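Local coordinates for protein 3-phosphoshikimate 1-carboxyvinyltransferase (Streptomyces sviceus, PDB 7M0O) that probably catalyses transfer of the enolpyruvyl group of phosphoenolpyruvate to the 5-hydroxyl of shikimate-3-phosphate, a late step of chorismate biosynthesis, at residues A[81-86]-A[105-110]; A[98-103]-A[130-135]; A[159-164]-A[186-191]; A[32-37]-A[74-79]. All blocks are in the same frame, centred on the assembly; numbering follows the deposited sequence.

All four contacts lie in the same lobe of this two-domain enzyme. Along the chain contact 4 closes first, contacts 1 and 2 interleave, and contact 3 follows. Helix 79-90 joins parallel neighbours 70-74 and 95-99 as a beta-alpha-beta crossover: contact 4 holds the turn that leads into it, contact 1 meets its middle, and contact 2 pairs strand 95-99 with strand 134-139. The centres of contacts 1 and 2 are about 7 Å apart, tied by the Arg105-Asp99 salt bridge, and Thr81 of contact 1 bonds Asp35 of contact 4. Contact 3, centred about 17 Å from contact 1, packs against it through Phe84. Predicted substrate-binding residues lie in or beside contacts 1, 3 and 4.

Contact 1. Residues A[81-86]-A[105-110]; sequences TARFLP and RRRPLL
A bend at chi2 of Arg83 (148°) and another at chi3 of Arg107 (53°) bring the two guanidinium groups next to each other, one from helix 79-90 and the other from the loop that leads into helix 110-118. Helix 79-90 is the crossover helix of a beta-alpha-beta unit in the EPSP synthase fold, and Arg107 is predicted to bind phosphoenolpyruvate. The meeting is therefore consistent with two arginines lining an anion pocket, and the side chain of Arg83 also touches Gln155, likewise predicted to bind phosphoenolpyruvate.

The planes stand nearly perpendicular, 84° apart, and the side chains cross at about a right angle. Arg83 NH2 and Arg107 NH2 come within 3.2 Å; both are donors, so no hydrogen bond joins them. What links the segments is a water at the edge of the Arg83 group, in its plane. Arg83 NE donates to the oxygen of water 1 over 2.6 Å, and that water donates to Pro108 O over 2.8 Å. Pro108 O takes a second, weak bond from Tyr156 OH. The water thus bridges the helix to a carbonyl of the loop and helps fix the rotation of the Arg83 head.

Nearer the backbone of Arg83 the contact is apolar. Leu109, at the N-cap position of the next helix, directs its CB at the aliphatic part of that side chain: Arg83 CG lies 4.3 Å from Leu109 CB.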
loop_
_atom_site.group_PDB
_atom_site.type_symbol
_atom_site.label_atom_id
_atom_site.label_comp_id
_atom_site.label_asym_id
_atom_site.label_seq_id
_atom_site.Cartn_x
_atom_site.Cartn_y
_atom_site.Cartn_z
ATOM N N THR A 81 9.194 9.745 3.147
ATOM C CA THR A 81 9.843 11.051 3.170
ATOM C C THR A 81 11.362 10.913 3.084
ATOM O O THR A 81 12.020 11.652 2.339
ATOM C CB THR A 81 9.448 11.802 4.443
ATOM O OG1 THR A 81 8.008 11.813 4.582
ATOM C CG2 THR A 81 9.971 13.228 4.426
ATOM N N ALA A 82 11.927 9.954 3.825
ATOM C CA ALA A 82 13.374 9.784 3.903
ATOM C C ALA A 82 13.994 9.296 2.604
ATOM O O ALA A 82 15.193 9.517 2.386
ATOM C CB ALA A 82 13.730 8.811 5.031
ATOM N N ARG A 83 13.223 8.637 1.740
ATOM C CA ARG A 83 13.749 8.174 0.459
ATOM C C ARG A 83 13.319 9.042 -0.714
ATOM O O ARG A 83 14.140 9.338 -1.587
ATOM C CB ARG A 83 13.318 6.726 0.204
ATOM C CG ARG A 83 13.847 5.774 1.252
ATOM C CD ARG A 83 12.878 4.626 1.486
ATOM N NE ARG A 83 13.405 3.667 2.452
ATOM C CZ ARG A 83 12.760 2.575 2.846
ATOM N NH1 ARG A 83 11.554 2.299 2.366
ATOM N NH2 ARG A 83 13.325 1.758 3.722
ATOM N N PHE A 84 12.061 9.492 -0.742
ATOM C CA PHE A 84 11.565 10.235 -1.900
ATOM C C PHE A 84 12.039 11.685 -1.911
ATOM O O PHE A 84 12.308 12.233 -2.983
ATOM C CB PHE A 84 10.037 10.205 -1.942
ATOM C CG PHE A 84 9.458 8.911 -2.430
ATOM C CD1 PHE A 84 10.271 7.816 -2.704
ATOM C CD2 PHE A 84 8.090 8.793 -2.631
ATOM C CE1 PHE A 84 9.727 6.628 -3.154
ATOM C CE2 PHE A 84 7.531 7.600 -3.080
ATOM C CZ PHE A 84 8.350 6.518 -3.345
ATOM N N LEU A 85 12.100 12.354 -0.759
ATOM C CA LEU A 85 12.555 13.745 -0.777
ATOM C C LEU A 85 14.001 13.890 -1.250
ATOM O O LEU A 85 14.266 14.794 -2.056
ATOM C CB LEU A 85 12.346 14.394 0.598
ATOM C CG LEU A 85 10.919 14.848 0.899
ATOM C CD1 LEU A 85 10.902 15.788 2.090
ATOM C CD2 LEU A 85 10.266 15.524 -0.308
ATOM N N PRO A 86 14.969 13.084 -0.801
ATOM C CA PRO A 86 16.318 13.198 -1.387
ATOM C C PRO A 86 16.344 12.932 -2.872
ATOM O O PRO A 86 17.152 13.532 -3.594
ATOM C CB PRO A 86 17.123 12.149 -0.618
ATOM C CG PRO A 86 16.399 12.038 0.714
ATOM C CD PRO A 86 14.949 12.156 0.349
ATOM N N ARG A 105 17.074 7.226 11.477
ATOM C CA ARG A 105 18.471 7.141 11.051
ATOM C C ARG A 105 18.935 5.697 10.974
ATOM O O ARG A 105 19.806 5.368 10.168
ATOM C CB ARG A 105 19.389 7.930 11.996
ATOM C CG ARG A 105 19.278 9.460 11.936
ATOM C CD ARG A 105 20.275 10.111 12.885
ATOM N NE ARG A 105 20.084 11.551 13.024
ATOM C CZ ARG A 105 19.885 12.177 14.181
ATOM N NH1 ARG A 105 19.855 11.486 15.309
ATOM N NH2 ARG A 105 19.720 13.497 14.198
ATOM N N ARG A 106 18.360 4.817 11.793
ATOM C CA ARG A 106 18.793 3.431 11.820
ATOM C C ARG A 106 18.328 2.632 10.604
ATOM O O ARG A 106 18.748 1.481 10.453
ATOM C CB ARG A 106 18.297 2.780 13.115
ATOM C CG ARG A 106 18.915 3.393 14.379
ATOM C CD ARG A 106 18.591 2.535 15.615
ATOM N NE ARG A 106 17.330 2.919 16.251
ATOM C CZ ARG A 106 17.134 2.958 17.566
ATOM N NH1 ARG A 106 18.122 2.628 18.393
ATOM N NH2 ARG A 106 15.949 3.320 18.056
ATOM N N ARG A 107 17.489 3.211 9.731
ATOM C CA ARG A 107 16.980 2.527 8.549
ATOM C C ARG A 107 17.705 3.048 7.310
ATOM O O ARG A 107 17.306 4.084 6.754
ATOM C CB ARG A 107 15.465 2.723 8.410
ATOM C CG ARG A 107 14.651 2.076 9.547
ATOM C CD ARG A 107 13.162 2.162 9.273
ATOM N NE ARG A 107 12.839 1.630 7.954
ATOM C CZ ARG A 107 11.616 1.600 7.436
ATOM N NH1 ARG A 107 10.590 2.076 8.125
ATOM N NH2 ARG A 107 11.423 1.095 6.224
ATOM N N PRO A 108 18.750 2.381 6.831
ATOM C CA PRO A 108 19.496 2.915 5.684
ATOM C C PRO A 108 18.728 2.760 4.381
ATOM O O PRO A 108 17.688 2.103 4.293
ATOM C CB PRO A 108 20.784 2.088 5.674
ATOM C CG PRO A 108 20.380 0.787 6.277
ATOM C CD PRO A 108 19.333 1.120 7.327
ATOM N N LEU A 109 19.277 3.396 3.349
ATOM C CA LEU A 109 18.717 3.388 1.999
ATOM C C LEU A 109 19.828 3.209 0.969
ATOM O O LEU A 109 19.818 3.834 -0.098
ATOM C CB LEU A 109 17.928 4.669 1.728
ATOM C CG LEU A 109 18.711 5.980 1.934
ATOM C CD1 LEU A 109 18.404 6.981 0.824
ATOM C CD2 LEU A 109 18.393 6.608 3.284
ATOM N N LEU A 110 20.792 2.331 1.265
ATOM C CA LEU A 110 21.998 2.253 0.439
ATOM C C LEU A 110 21.745 1.895 -1.027
ATOM O O LEU A 110 22.405 2.495 -1.895
ATOM C CB LEU A 110 22.994 1.264 1.063
ATOM C CG LEU A 110 24.368 1.273 0.379
ATOM C CD1 LEU A 110 24.984 2.692 0.351
ATOM C CD2 LEU A 110 25.285 0.292 1.078
HETATM O O HOH W 1 15.265 3.599 4.238
#

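Contact 2. Residues A[98-103]-A[130-135]; sequences FDASPQ and GHHPLT
Phe98 and His132 meet edge-first on the imidazole side: Phe98 CB approaches near the plane of the His132 ring, 3.4 Å from His132 CE1. Phe98 O lies at that ring's edge as well, in its plane. One face of the imidazole carries Leu134, two residues further along the chain, with CD2 3.6 Å above the plane and displaced toward the rim. The other methyl of Leu134 reaches the phenyl ring at a slant, Leu134 CD1 lying 3.9 Å from Phe98 CD1; it gets there because chi1 of 56° sets Leu134 CG between the backbone N and the carbonyl carbon.

Beneath these side chains runs an antiparallel hydrogen-bonded pair, Phe98 with Leu134, joining strands 95-99 and 134-139 in the mixed four-stranded sheet. Phe98 N donates to Leu134 O over 2.8 Å, almost straight at 160°, and Leu134 N returns a bond to Phe98 O over 3.1 Å.

His132 NE2 bonds Ala82 O on helix 79-90, whereas buried ND1 has no partner in the model, which would suit an imidazole protonated at NE2. Asp99 and Pro133, which follows a cis peptide, lie alongside each other pointing the same way. Asp99 OD1 comes 3.5 Å from Pro133 CB while OD2 forms a salt bridge with Arg105.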
loop_
_atom_site.group_PDB
_atom_site.type_symbol
_atom_site.label_atom_id
_atom_site.label_comp_id
_atom_site.label_asym_id
_atom_site.label_seq_id
_atom_site.Cartn_x
_atom_site.Cartn_y
_atom_site.Cartn_z
ATOM N N PHE A 98 19.794 16.570 4.618
ATOM C CA PHE A 98 18.708 15.749 5.137
ATOM C C PHE A 98 19.097 15.098 6.459
ATOM O O PHE A 98 20.259 14.751 6.690
ATOM C CB PHE A 98 18.327 14.664 4.123
ATOM C CG PHE A 98 17.666 15.203 2.884
ATOM C CD1 PHE A 98 18.407 15.528 1.758
ATOM C CD2 PHE A 98 16.287 15.366 2.840
ATOM C CE1 PHE A 98 17.787 16.029 0.614
ATOM C CE2 PHE A 98 15.667 15.862 1.694
ATOM C CZ PHE A 98 16.427 16.195 0.582
ATOM N N ASP A 99 18.108 14.945 7.332
ATOM C CA ASP A 99 18.283 14.191 8.561
ATOM C C ASP A 99 16.952 13.528 8.895
ATOM O O ASP A 99 15.912 13.850 8.317
ATOM C CB ASP A 99 18.780 15.086 9.716
ATOM C CG ASP A 99 19.463 14.296 10.802
ATOM O OD1 ASP A 99 19.637 13.066 10.620
ATOM O OD2 ASP A 99 19.812 14.902 11.845
ATOM N N ALA A 100 16.986 12.585 9.825
ATOM C CA ALA A 100 15.766 11.911 10.246
ATOM C C ALA A 100 15.784 11.783 11.765
ATOM O O ALA A 100 16.732 12.188 12.427
ATOM C CB ALA A 100 15.637 10.555 9.542
ATOM N N SER A 101 14.712 11.239 12.316
ATOM C CA SER A 101 14.666 11.007 13.746
ATOM C C SER A 101 15.739 9.988 14.133
ATOM O O SER A 101 16.203 9.209 13.292
ATOM C CB SER A 101 13.279 10.503 14.136
ATOM O OG SER A 101 13.098 9.179 13.687
ATOM N N PRO A 102 16.168 9.983 15.389
ATOM C CA PRO A 102 17.191 9.001 15.800
ATOM C C PRO A 102 16.796 7.568 15.476
ATOM O O PRO A 102 17.651 6.744 15.128
ATOM C CB PRO A 102 17.312 9.259 17.308
ATOM C CG PRO A 102 16.929 10.736 17.456
ATOM C CD PRO A 102 15.845 10.955 16.455
ATOM N N GLN A 103 15.498 7.265 15.521
ATOM C CA GLN A 103 15.050 5.919 15.185
ATOM C C GLN A 103 15.085 5.674 13.675
ATOM O O GLN A 103 15.483 4.583 13.232
ATOM C CB GLN A 103 13.650 5.678 15.775
ATOM C CG GLN A 103 12.633 6.799 15.538
ATOM C CD GLN A 103 12.497 7.805 16.699
ATOM O OE1 GLN A 103 13.486 8.272 17.278
ATOM N NE2 GLN A 103 11.251 8.156 17.018
ATOM N N GLY A 130 24.944 4.815 3.672
ATOM C CA GLY A 130 23.571 4.392 3.503
ATOM C C GLY A 130 22.564 5.108 4.381
ATOM O O GLY A 130 21.361 5.051 4.088
ATOM N N HIS A 131 23.017 5.783 5.437
ATOM C CA HIS A 131 22.130 6.329 6.460
ATOM C C HIS A 131 21.995 7.846 6.344
ATOM O O HIS A 131 22.905 8.539 5.883
ATOM C CB HIS A 131 22.660 5.996 7.864
ATOM C CG HIS A 131 22.731 4.532 8.157
ATOM N ND1 HIS A 131 21.888 3.920 9.056
ATOM C CD2 HIS A 131 23.547 3.559 7.683
ATOM C CE1 HIS A 131 22.166 2.629 9.112
ATOM N NE2 HIS A 131 23.178 2.385 8.299
ATOM N N HIS A 132 20.845 8.357 6.776
ATOM C CA HIS A 132 20.755 9.745 7.210
ATOM C C HIS A 132 21.597 9.954 8.475
ATOM O O HIS A 132 21.737 9.045 9.293
ATOM C CB HIS A 132 19.298 10.122 7.488
ATOM C CG HIS A 132 18.481 10.287 6.244
ATOM N ND1 HIS A 132 18.481 11.458 5.514
ATOM C CD2 HIS A 132 17.675 9.426 5.577
ATOM C CE1 HIS A 132 17.695 11.314 4.459
ATOM N NE2 HIS A 132 17.197 10.090 4.473
ATOM N N PRO A 133 22.163 11.155 8.670
ATOM C CA PRO A 133 22.049 12.346 7.821
ATOM C C PRO A 133 22.861 12.223 6.529
ATOM O O PRO A 133 23.880 11.531 6.480
ATOM C CB PRO A 133 22.589 13.469 8.725
ATOM C CG PRO A 133 23.487 12.778 9.683
ATOM C CD PRO A 133 22.870 11.438 9.933
ATOM N N LEU A 134 22.379 12.880 5.478
ATOM C CA LEU A 134 23.095 12.897 4.211
ATOM C C LEU A 134 22.867 14.232 3.528
ATOM O O LEU A 134 21.852 14.904 3.752
ATOM C CB LEU A 134 22.658 11.747 3.303
ATOM C CG LEU A 134 21.166 11.657 2.985
ATOM C CD1 LEU A 134 20.853 12.452 1.703
ATOM C CD2 LEU A 134 20.743 10.213 2.831
ATOM N N THR A 135 23.801 14.600 2.666
ATOM C CA THR A 135 23.792 15.908 2.030
ATOM C C THR A 135 23.841 15.734 0.518
ATOM O O THR A 135 24.710 15.023 0.010
ATOM C CB THR A 135 24.975 16.735 2.540
ATOM O OG1 THR A 135 24.818 16.930 3.954
ATOM C CG2 THR A 135 25.045 18.095 1.844
HETATM O O HOH W 2 22.953 16.230 6.324
#

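Contact 3. Residues A[159-164]-A[186-191]; sequences ALLLLG and ITLAMM
Thr187 OG1 is gripped from several directions: it is hydrogen-bonded to Arg13 NE and to Thr158 OG1, and weakly to Tyr183 O one turn back in its own helix. Arg13 is predicted to bind shikimate-3-phosphate, consistent with Thr187 acting as a second-shell residue that orients Arg13. With chi1 at -60°, OG1 stands beside the backbone N and the methyl lies anti to it, which splits the side chain into a polar branch for Arg13 and an apolar branch for segment 159-164. There Thr187 CG2 lies 4.2 Å from Leu161 CD1, and it is at the same distance from Leu162 CD2.

The remaining side-chain contacts across the interface are apolar. Leu161 CD2 meets Leu188 CD2 at 4.0 Å, the two side chains crossing at a slant. On the other flank Leu162 CD2 rests 3.8 Å from Met191 CG. Between them the thioether of Met191, turned at chi3 (67°), extends across to the opposite backbone: its SD is 4.0 Å from Leu161 CB. The exception is its CE, which approaches Leu161 O to 3.2 Å, close for a methyl against a carbonyl. That oxygen already accepts a backbone bond from Gly164 N.

Two helix segments running nearly parallel, with a signed crossing angle of -18° and segment axes 10.4 Å apart at closest approach, are joined by these leucines, the methionine and the threonine methyl. Phe16 and Leu17 of helix 8-20 pack on Leu162, and Phe84 of helix 79-90 does the same. Such a buried bundle of near-parallel helices, with the sheets on the outside, is characteristic of the domains of EPSP synthases.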
loop_
_atom_site.group_PDB
_atom_site.type_symbol
_atom_site.label_atom_id
_atom_site.label_comp_id
_atom_site.label_asym_id
_atom_site.label_seq_id
_atom_site.Cartn_x
_atom_site.Cartn_y
_atom_site.Cartn_z
ATOM N N ALA A 159 11.404 4.621 -6.455
ATOM C CA ALA A 159 12.045 5.937 -6.454
ATOM C C ALA A 159 12.811 6.203 -7.758
ATOM O O ALA A 159 12.706 7.300 -8.327
ATOM C CB ALA A 159 12.981 6.060 -5.246
ATOM N N LEU A 160 13.571 5.215 -8.251
ATOM C CA LEU A 160 14.307 5.399 -9.505
ATOM C C LEU A 160 13.365 5.519 -10.698
ATOM O O LEU A 160 13.586 6.354 -11.588
ATOM C CB LEU A 160 15.284 4.240 -9.724
ATOM C CG LEU A 160 16.527 4.246 -8.838
ATOM C CD1 LEU A 160 17.386 3.026 -9.131
ATOM C CD2 LEU A 160 17.326 5.553 -9.008
ATOM N N LEU A 161 12.312 4.694 -10.749
ATOM C CA LEU A 161 11.316 4.848 -11.812
ATOM C C LEU A 161 10.713 6.248 -11.795
ATOM O O LEU A 161 10.612 6.915 -12.835
ATOM C CB LEU A 161 10.213 3.791 -11.670
ATOM C CG LEU A 161 10.607 2.347 -11.985
ATOM C CD1 LEU A 161 9.603 1.385 -11.331
ATOM C CD2 LEU A 161 10.653 2.140 -13.496
ATOM N N LEU A 162 10.330 6.727 -10.609
ATOM C CA LEU A 162 9.713 8.043 -10.510
ATOM C C LEU A 162 10.688 9.144 -10.903
ATOM O O LEU A 162 10.279 10.158 -11.481
ATOM C CB LEU A 162 9.177 8.254 -9.092
ATOM C CG LEU A 162 7.944 7.400 -8.746
ATOM C CD1 LEU A 162 7.628 7.486 -7.261
ATOM C CD2 LEU A 162 6.756 7.807 -9.561
ATOM N N LEU A 163 11.980 8.942 -10.630
ATOM C CA LEU A 163 13.004 9.926 -11.001
ATOM C C LEU A 163 13.181 10.050 -12.514
ATOM O O LEU A 163 13.491 11.147 -13.013
ATOM C CB LEU A 163 14.332 9.540 -10.336
ATOM C CG LEU A 163 15.612 10.284 -10.747
ATOM C CD1 LEU A 163 15.599 11.691 -10.229
ATOM C CD2 LEU A 163 16.853 9.559 -10.243
ATOM N N GLY A 164 13.000 8.951 -13.250
ATOM C CA GLY A 164 13.354 8.883 -14.651
ATOM C C GLY A 164 12.978 10.073 -15.516
ATOM O O GLY A 164 13.828 10.617 -16.234
ATOM N N ILE A 186 1.801 -0.978 -10.075
ATOM C CA ILE A 186 1.102 0.203 -9.565
ATOM C C ILE A 186 1.905 1.469 -9.852
ATOM O O ILE A 186 1.340 2.500 -10.248
ATOM C CB ILE A 186 0.811 0.046 -8.061
ATOM C CG1 ILE A 186 -0.176 -1.105 -7.845
ATOM C CG2 ILE A 186 0.279 1.362 -7.441
ATOM C CD1 ILE A 186 -0.305 -1.486 -6.402
ATOM N N THR A 187 3.231 1.418 -9.661
ATOM C CA THR A 187 4.044 2.598 -9.948
ATOM C C THR A 187 3.942 2.980 -11.420
ATOM O O THR A 187 3.785 4.160 -11.757
ATOM C CB THR A 187 5.505 2.365 -9.565
ATOM O OG1 THR A 187 5.618 2.084 -8.165
ATOM C CG2 THR A 187 6.346 3.603 -9.889
ATOM N N LEU A 188 3.984 1.989 -12.315
ATOM C CA LEU A 188 3.934 2.312 -13.736
ATOM C C LEU A 188 2.573 2.873 -14.132
ATOM O O LEU A 188 2.495 3.793 -14.952
ATOM C CB LEU A 188 4.280 1.082 -14.571
ATOM C CG LEU A 188 5.674 0.495 -14.336
ATOM C CD1 LEU A 188 5.996 -0.561 -15.380
ATOM C CD2 LEU A 188 6.740 1.573 -14.346
ATOM N N ALA A 189 1.490 2.342 -13.557
ATOM C CA ALA A 189 0.167 2.859 -13.886
ATOM C C ALA A 189 -0.004 4.297 -13.405
ATOM O O ALA A 189 -0.652 5.114 -14.077
ATOM C CB ALA A 189 -0.912 1.960 -13.286
ATOM N N MET A 190 0.552 4.624 -12.237
ATOM C CA MET A 190 0.435 5.991 -11.739
ATOM C C MET A 190 1.244 6.952 -12.603
ATOM O O MET A 190 0.789 8.062 -12.915
ATOM C CB MET A 190 0.862 6.055 -10.270
ATOM C CG MET A 190 -0.077 5.266 -9.334
ATOM S SD MET A 190 0.331 5.391 -7.583
ATOM C CE MET A 190 0.017 7.143 -7.299
ATOM N N MET A 191 2.441 6.535 -13.025
ATOM C CA MET A 191 3.215 7.358 -13.946
ATOM C C MET A 191 2.447 7.598 -15.245
ATOM O O MET A 191 2.520 8.694 -15.820
ATOM C CB MET A 191 4.578 6.707 -14.203
ATOM C CG MET A 191 5.525 6.685 -12.973
ATOM S SD MET A 191 7.048 5.739 -13.219
ATOM C CE MET A 191 7.861 6.755 -14.464
#

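Contact 4. Residues A[32-37]-A[74-79]; sequences RSDDTE and YCRDGA
Over one face of the Arg76 guanidinium lies the backbone carbonyl carbon of Glu37, and at its edge, in plane, stands Asp34 CA; the group is thus laid against the first turn of helix 34-45. Asp34 O approaches obliquely, 2.7 Å from Arg76 NH2. The Asp34 carboxylate is turned 74° from the guanidinium plane, and its OD1 stays 4.0 Å from Arg76 NH2, beyond a salt bridge. The firm ionic partner of Arg76 is Glu41 at NH1, a turn further along the same helix, while Glu37 forms its salt bridge with Arg52 and meets Arg76 through its carbons, Glu37 CB lying 3.8 Å from Arg76 NH2.

Asp35, whose CG is anti to the backbone N (chi1 -169°), sends its carboxylate onto Gly78. Because glycine has no side chain in the way, Asp35 OD1 reaches 3.2 Å from Gly78 CA. The carboxylate ends over the first turn of helix 79-90, hydrogen-bonded through OD1 to Thr81 OG1 and through OD2 to Thr80 N. It also has a long, weak ion pair with Lys8, predicted to bind both substrates.

Each segment has a recognisable helix entry. Gly78 closes a type II' beta turn begun by Cys75, and it holds the N-cap position of helix 79-90. At the start of helix 34-45, Thr36 N donates to Ser33 OG (3.3 Å) and Ser33 N to Thr36 OG1 (3.0 Å, 177°), the reciprocal pair of a capping box.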
loop_
_atom_site.group_PDB
_atom_site.type_symbol
_atom_site.label_atom_id
_atom_site.label_comp_id
_atom_site.label_asym_id
_atom_site.label_seq_id
_atom_site.Cartn_x
_atom_site.Cartn_y
_atom_site.Cartn_z
ATOM N N ARG A 32 -3.734 10.741 5.424
ATOM C CA ARG A 32 -3.099 11.664 6.355
ATOM C C ARG A 32 -2.461 10.837 7.466
ATOM O O ARG A 32 -3.167 10.262 8.307
ATOM C CB ARG A 32 -4.111 12.658 6.917
ATOM C CG ARG A 32 -4.467 13.772 5.940
ATOM C CD ARG A 32 -5.447 14.736 6.596
ATOM N NE ARG A 32 -5.648 15.976 5.847
ATOM C CZ ARG A 32 -5.079 17.138 6.161
ATOM N NH1 ARG A 32 -4.262 17.230 7.207
ATOM N NH2 ARG A 32 -5.336 18.214 5.435
ATOM N N SER A 33 -1.132 10.747 7.448
ATOM C CA SER A 33 -0.369 10.077 8.498
ATOM C C SER A 33 0.793 10.969 8.900
ATOM O O SER A 33 1.036 12.000 8.272
ATOM C CB SER A 33 0.133 8.707 8.021
ATOM O OG SER A 33 1.113 8.854 7.008
ATOM N N ASP A 34 1.549 10.547 9.925
ATOM C CA ASP A 34 2.744 11.304 10.290
ATOM C C ASP A 34 3.748 11.331 9.142
ATOM O O ASP A 34 4.397 12.358 8.911
ATOM C CB ASP A 34 3.392 10.741 11.560
ATOM C CG ASP A 34 2.570 11.028 12.809
ATOM O OD1 ASP A 34 1.772 12.005 12.806
ATOM O OD2 ASP A 34 2.716 10.271 13.800
ATOM N N ASP A 35 3.864 10.221 8.385
ATOM C CA ASP A 35 4.794 10.193 7.258
ATOM C C ASP A 35 4.362 11.171 6.167
ATOM O O ASP A 35 5.166 11.982 5.704
ATOM C CB ASP A 35 4.918 8.768 6.698
ATOM C CG ASP A 35 6.075 8.605 5.688
ATOM O OD1 ASP A 35 6.782 9.587 5.360
ATOM O OD2 ASP A 35 6.298 7.464 5.227
ATOM N N THR A 36 3.087 11.138 5.755
ATOM C CA THR A 36 2.683 12.062 4.693
ATOM C C THR A 36 2.665 13.507 5.173
ATOM O O THR A 36 2.904 14.426 4.376
ATOM C CB THR A 36 1.318 11.673 4.126
ATOM O OG1 THR A 36 0.293 11.974 5.082
ATOM C CG2 THR A 36 1.286 10.205 3.799
ATOM N N GLU A 37 2.392 13.740 6.462
ATOM C CA GLU A 37 2.488 15.098 6.987
ATOM C C GLU A 37 3.922 15.614 6.913
ATOM O O GLU A 37 4.155 16.758 6.512
ATOM C CB GLU A 37 1.960 15.150 8.425
ATOM C CG GLU A 37 1.903 16.557 9.028
ATOM C CD GLU A 37 0.728 17.375 8.503
ATOM O OE1 GLU A 37 -0.236 16.764 7.975
ATOM O OE2 GLU A 37 0.765 18.627 8.633
ATOM N N TYR A 74 14.126 17.976 7.602
ATOM C CA TYR A 74 13.950 16.946 8.619
ATOM C C TYR A 74 12.888 15.961 8.142
ATOM O O TYR A 74 11.754 16.358 7.840
ATOM C CB TYR A 74 13.553 17.582 9.951
ATOM C CG TYR A 74 13.326 16.595 11.062
ATOM C CD1 TYR A 74 14.307 15.665 11.398
ATOM C CD2 TYR A 74 12.127 16.587 11.773
ATOM C CE1 TYR A 74 14.099 14.752 12.415
ATOM C CE2 TYR A 74 11.911 15.674 12.792
ATOM C CZ TYR A 74 12.904 14.764 13.109
ATOM O OH TYR A 74 12.679 13.856 14.121
ATOM N N CYS A 75 13.248 14.683 8.076
ATOM C CA CYS A 75 12.379 13.653 7.518
ATOM C C CYS A 75 11.540 12.931 8.574
ATOM O O CYS A 75 10.723 12.071 8.219
ATOM C CB CYS A 75 13.227 12.647 6.730
ATOM S SG CYS A 75 14.020 13.405 5.287
ATOM N N ARG A 76 11.696 13.287 9.849
ATOM C CA ARG A 76 10.888 12.757 10.964
ATOM C C ARG A 76 11.040 11.231 10.985
ATOM O O ARG A 76 12.163 10.721 10.876
ATOM C CB ARG A 76 9.446 13.277 10.847
ATOM C CG ARG A 76 9.326 14.773 10.526
ATOM C CD ARG A 76 8.054 15.405 11.100
ATOM N NE ARG A 76 6.895 14.523 11.000
ATOM C CZ ARG A 76 5.632 14.944 11.013
ATOM N NH1 ARG A 76 5.357 16.243 11.110
ATOM N NH2 ARG A 76 4.643 14.067 10.923
ATOM N N ASP A 77 9.953 10.475 11.140
ATOM C CA ASP A 77 9.964 9.021 11.242
ATOM C C ASP A 77 9.501 8.347 9.961
ATOM O O ASP A 77 9.244 7.139 9.963
ATOM C CB ASP A 77 9.047 8.568 12.390
ATOM C CG ASP A 77 9.424 9.176 13.737
ATOM O OD1 ASP A 77 10.564 8.972 14.190
ATOM O OD2 ASP A 77 8.569 9.848 14.348
ATOM N N GLY A 78 9.354 9.100 8.872
ATOM C CA GLY A 78 8.658 8.579 7.714
ATOM C C GLY A 78 9.586 7.997 6.670
ATOM O O GLY A 78 10.469 8.694 6.166
ATOM N N ALA A 79 9.402 6.718 6.344
ATOM C CA ALA A 79 10.301 6.062 5.402
ATOM C C ALA A 79 10.160 6.647 4.003
ATOM O O ALA A 79 11.163 6.831 3.298
ATOM C CB ALA A 79 10.041 4.558 5.381
HETATM O O HOH W 3 7.944 12.032 7.719
#